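Local coordinates for nisin immunity protein (Lactococcus lactis subsp. lactis, PDB 5XHB) that helps protect its producer cell against externally supplied nisin, as a membrane-attached lipoprotein of bacteriocin immunity, at residues R191-R203 with A210-A222. Residues are numbered along the deposited sequence; the frame is centred on the assembly and turned at random.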
# COMPACT_ATOMS: atom_id res chain seq x y z
N ARG A 191 20.27 26.14 3.39
CA ARG A 191 18.92 25.68 3.72
C ARG A 191 18.05 25.50 2.47
O ARG A 191 18.21 26.20 1.48
CB ARG A 191 18.25 26.65 4.69
CG ARG A 191 18.94 26.76 6.06
CD ARG A 191 18.29 27.84 6.92
NE ARG A 191 18.73 27.77 8.31
CZ ARG A 191 18.28 28.56 9.28
NH1 ARG A 191 17.37 29.49 9.02
NH2 ARG A 191 18.74 28.43 10.52
N THR A 192 17.13 24.55 2.54
CA THR A 192 16.22 24.27 1.44
C THR A 192 14.80 24.24 1.99
O THR A 192 14.58 23.63 3.04
CB THR A 192 16.57 22.93 0.76
OG1 THR A 192 17.87 23.02 0.18
CG2 THR A 192 15.55 22.57 -0.31
N GLU A 193 13.86 24.90 1.32
CA GLU A 193 12.46 24.78 1.71
C GLU A 193 11.69 23.89 0.73
O GLU A 193 11.70 24.12 -0.48
CB GLU A 193 11.75 26.14 1.79
CG GLU A 193 10.25 25.97 2.10
CD GLU A 193 9.49 27.27 2.37
OE1 GLU A 193 10.11 28.29 2.75
OE2 GLU A 193 8.26 27.28 2.18
N TRP A 194 11.01 22.89 1.28
CA TRP A 194 10.08 22.09 0.48
C TRP A 194 8.68 22.30 0.98
O TRP A 194 8.43 22.27 2.18
CB TRP A 194 10.41 20.60 0.57
CG TRP A 194 11.52 20.16 -0.32
CD1 TRP A 194 12.36 20.94 -1.08
CD2 TRP A 194 11.89 18.80 -0.58
NE1 TRP A 194 13.25 20.13 -1.77
CE2 TRP A 194 12.97 18.82 -1.48
CE3 TRP A 194 11.41 17.57 -0.12
CZ2 TRP A 194 13.58 17.65 -1.94
CZ3 TRP A 194 12.02 16.41 -0.58
CH2 TRP A 194 13.09 16.46 -1.48
N ASP A 195 7.77 22.53 0.04
CA ASP A 195 6.36 22.66 0.37
C ASP A 195 5.68 21.40 -0.16
O ASP A 195 5.73 21.14 -1.35
CB ASP A 195 5.78 23.94 -0.25
CG ASP A 195 6.56 25.18 0.18
OD1 ASP A 195 6.89 25.27 1.38
OD2 ASP A 195 6.87 26.05 -0.67
N TYR A 196 5.09 20.62 0.73
CA TYR A 196 4.61 19.28 0.39
C TYR A 196 3.11 19.31 0.13
O TYR A 196 2.33 19.72 1.01
CB TYR A 196 4.89 18.28 1.50
CG TYR A 196 6.32 18.18 1.97
CD1 TYR A 196 6.93 19.22 2.66
CD2 TYR A 196 7.05 17.01 1.78
CE1 TYR A 196 8.24 19.13 3.12
CE2 TYR A 196 8.38 16.91 2.23
CZ TYR A 196 8.96 17.97 2.91
OH TYR A 196 10.25 17.89 3.37
N GLY A 197 2.71 18.85 -1.05
CA GLY A 197 1.31 18.88 -1.42
C GLY A 197 0.64 17.52 -1.34
O GLY A 197 0.67 16.84 -0.31
N GLU A 198 0.02 17.11 -2.45
CA GLU A 198 -0.74 15.86 -2.49
C GLU A 198 0.16 14.65 -2.60
O GLU A 198 1.29 14.74 -3.08
CB GLU A 198 -1.73 15.88 -3.65
CG GLU A 198 -2.74 16.99 -3.55
CD GLU A 198 -3.74 16.98 -4.69
OE1 GLU A 198 -3.55 16.24 -5.68
OE2 GLU A 198 -4.72 17.73 -4.59
N ILE A 199 -0.37 13.50 -2.19
CA ILE A 199 0.27 12.22 -2.48
C ILE A 199 -0.67 11.41 -3.37
O ILE A 199 -1.88 11.36 -3.13
CB ILE A 199 0.59 11.43 -1.18
CG1 ILE A 199 1.76 12.13 -0.47
CG2 ILE A 199 0.99 9.99 -1.52
CD1 ILE A 199 1.97 11.69 0.92
N HIS A 200 -0.12 10.86 -4.45
CA HIS A 200 -0.87 10.02 -5.37
C HIS A 200 -0.17 8.71 -5.55
O HIS A 200 1.06 8.63 -5.49
CB HIS A 200 -1.01 10.66 -6.75
CG HIS A 200 -1.92 11.85 -6.79
ND1 HIS A 200 -3.13 11.84 -7.45
CD2 HIS A 200 -1.79 13.10 -6.28
CE1 HIS A 200 -3.70 13.02 -7.35
NE2 HIS A 200 -2.91 13.81 -6.64
N SER A 201 -0.97 7.67 -5.81
CA SER A 201 -0.44 6.42 -6.34
C SER A 201 0.23 6.66 -7.69
O SER A 201 -0.06 7.65 -8.36
CB SER A 201 -1.58 5.40 -6.51
OG SER A 201 -2.30 5.27 -5.30
N ILE A 202 1.09 5.73 -8.09
CA ILE A 202 1.62 5.74 -9.44
C ILE A 202 1.00 4.55 -10.18
O ILE A 202 0.99 3.44 -9.66
CB ILE A 202 3.15 5.67 -9.42
CG1 ILE A 202 3.72 6.98 -8.86
CG2 ILE A 202 3.72 5.38 -10.81
CD1 ILE A 202 5.18 6.90 -8.57
N ARG A 203 0.43 4.79 -11.36
CA ARG A 203 -0.29 3.73 -12.07
C ARG A 203 0.61 2.53 -12.32
O ARG A 203 1.75 2.70 -12.73
CB ARG A 203 -0.84 4.26 -13.39
CG ARG A 203 -1.75 5.44 -13.22
CD ARG A 203 -2.40 5.83 -14.54
NE ARG A 203 -2.68 7.26 -14.55
CZ ARG A 203 -3.19 7.91 -15.59
NH1 ARG A 203 -3.50 7.26 -16.70
NH2 ARG A 203 -3.38 9.22 -15.52
N ALA A 210 6.11 2.33 -4.60
CA ALA A 210 6.41 3.72 -4.91
C ALA A 210 5.14 4.55 -4.88
O ALA A 210 4.04 4.03 -5.04
CB ALA A 210 7.07 3.85 -6.29
N PHE A 211 5.32 5.85 -4.67
CA PHE A 211 4.20 6.77 -4.84
C PHE A 211 4.72 8.13 -5.25
O PHE A 211 5.94 8.33 -5.33
CB PHE A 211 3.37 6.86 -3.56
CG PHE A 211 4.18 7.10 -2.30
CD1 PHE A 211 4.45 8.38 -1.87
CD2 PHE A 211 4.65 6.03 -1.55
CE1 PHE A 211 5.20 8.60 -0.71
CE2 PHE A 211 5.40 6.23 -0.40
CZ PHE A 211 5.67 7.52 0.02
N ALA A 212 3.81 9.05 -5.55
CA ALA A 212 4.19 10.38 -6.02
C ALA A 212 3.92 11.43 -4.95
O ALA A 212 2.85 11.42 -4.33
CB ALA A 212 3.45 10.73 -7.30
N VAL A 213 4.88 12.31 -4.71
CA VAL A 213 4.69 13.37 -3.72
C VAL A 213 4.86 14.71 -4.39
O VAL A 213 5.86 14.95 -5.07
CB VAL A 213 5.70 13.26 -2.55
CG1 VAL A 213 5.30 14.25 -1.41
CG2 VAL A 213 5.77 11.84 -2.04
N GLU A 214 3.88 15.59 -4.22
CA GLU A 214 3.96 16.95 -4.72
C GLU A 214 4.95 17.75 -3.87
O GLU A 214 4.74 17.94 -2.67
CB GLU A 214 2.57 17.60 -4.69
CG GLU A 214 2.36 18.70 -5.70
CD GLU A 214 0.90 19.10 -5.82
OE1 GLU A 214 0.10 18.85 -4.87
OE2 GLU A 214 0.54 19.66 -6.88
N ILE A 215 6.06 18.16 -4.49
CA ILE A 215 7.07 18.99 -3.83
C ILE A 215 7.13 20.30 -4.59
O ILE A 215 7.48 20.30 -5.77
CB ILE A 215 8.47 18.35 -3.83
CG1 ILE A 215 8.46 16.98 -3.13
CG2 ILE A 215 9.47 19.29 -3.16
CD1 ILE A 215 8.06 17.02 -1.69
N ASN A 216 6.82 21.40 -3.92
CA ASN A 216 6.72 22.69 -4.59
C ASN A 216 5.79 22.58 -5.80
O ASN A 216 4.61 22.26 -5.62
CB ASN A 216 8.13 23.19 -4.95
CG ASN A 216 8.98 23.35 -3.70
OD1 ASN A 216 8.45 23.49 -2.60
ND2 ASN A 216 10.31 23.28 -3.85
N ASP A 217 6.28 22.77 -7.02
CA ASP A 217 5.36 22.77 -8.15
C ASP A 217 5.42 21.53 -9.04
O ASP A 217 5.01 21.61 -10.20
CB ASP A 217 5.61 24.01 -9.02
CG ASP A 217 5.27 25.29 -8.30
OD1 ASP A 217 4.08 25.52 -8.03
OD2 ASP A 217 6.20 26.05 -7.98
N ASP A 218 5.92 20.41 -8.55
CA ASP A 218 5.69 19.20 -9.33
C ASP A 218 5.79 17.92 -8.54
O ASP A 218 6.33 17.87 -7.43
CB ASP A 218 6.62 19.12 -10.56
CG ASP A 218 8.01 18.70 -10.22
OD1 ASP A 218 8.54 19.24 -9.23
OD2 ASP A 218 8.56 17.83 -10.95
N PHE A 219 5.23 16.87 -9.14
CA PHE A 219 5.17 15.58 -8.48
C PHE A 219 6.49 14.85 -8.64
O PHE A 219 7.00 14.71 -9.76
CB PHE A 219 4.01 14.76 -9.04
CG PHE A 219 2.68 15.17 -8.48
CD1 PHE A 219 2.27 14.69 -7.24
CD2 PHE A 219 1.85 16.03 -9.18
CE1 PHE A 219 1.04 15.06 -6.72
CE2 PHE A 219 0.62 16.41 -8.66
CZ PHE A 219 0.22 15.93 -7.42
N LYS A 220 7.05 14.41 -7.51
CA LYS A 220 8.31 13.67 -7.51
C LYS A 220 8.10 12.21 -7.12
O LYS A 220 7.24 11.89 -6.31
CB LYS A 220 9.29 14.30 -6.52
CG LYS A 220 9.61 15.77 -6.80
CD LYS A 220 10.23 15.95 -8.19
CE LYS A 220 10.93 17.32 -8.31
NZ LYS A 220 11.13 17.77 -9.72
N LEU A 221 8.95 11.33 -7.66
CA LEU A 221 8.89 9.91 -7.38
C LEU A 221 9.52 9.58 -6.03
O LEU A 221 10.66 9.96 -5.76
CB LEU A 221 9.61 9.14 -8.49
CG LEU A 221 9.95 7.68 -8.19
CD1 LEU A 221 8.67 6.89 -8.04
CD2 LEU A 221 10.85 7.09 -9.29
N ALA A 222 8.76 8.87 -5.19
CA ALA A 222 9.23 8.39 -3.91
C ALA A 222 9.35 6.87 -3.95
O ALA A 222 8.38 6.19 -4.30
CB ALA A 222 8.29 8.80 -2.78
O HOH W 1 1.62 3.63 -6.25
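Gly197 and Glu214 mark the place where an antiparallel ladder changes step. Paired backbone bonds link His200 with Ala212 on one flank, while on the other Asn216 N reaches Asp195 O at 2.8 Å. Between Tyr196, opposite Ile215, and Ile199, opposite Val213, the register slips by one residue, a beta bulge. Glu214 fills the step: its backbone O takes Gly197 N at 2.8 Å, its backbone N gives to Glu198 O, and its carboxylate OE1 accepts Glu198 N at 3.0 Å through the anti lone pair, the bond almost straight at 176°. Glu214 sets CG roughly anti to its own N (chi1 -154°) and runs extended from there, which carries OE1 to the bulge. The hairpin of strands 191-202 and 210-215 lies inside the antiparallel sheet of the Spa1 C-terminal domain, between strands 151-165 and 218-224. At the type II' turn, Asn216 OD1 receives Asp195 N at 2.9 Å. The His200 imidazole is held at both nitrogens, NE2 by Glu198 OE1 at 2.7 Å and ND1 by Gly152 O. Apolar contacts follow: Ile215 CG2 makes a CH-pi contact over one face of the Trp194 five-membered ring, 3.6 Å from its centroid, and Ile215 CD1 touches Tyr196 CD2. Ile202 CD1 meets Leu221 CD1 at 3.5 Å. His200 CD2 lies against Phe219 CE1.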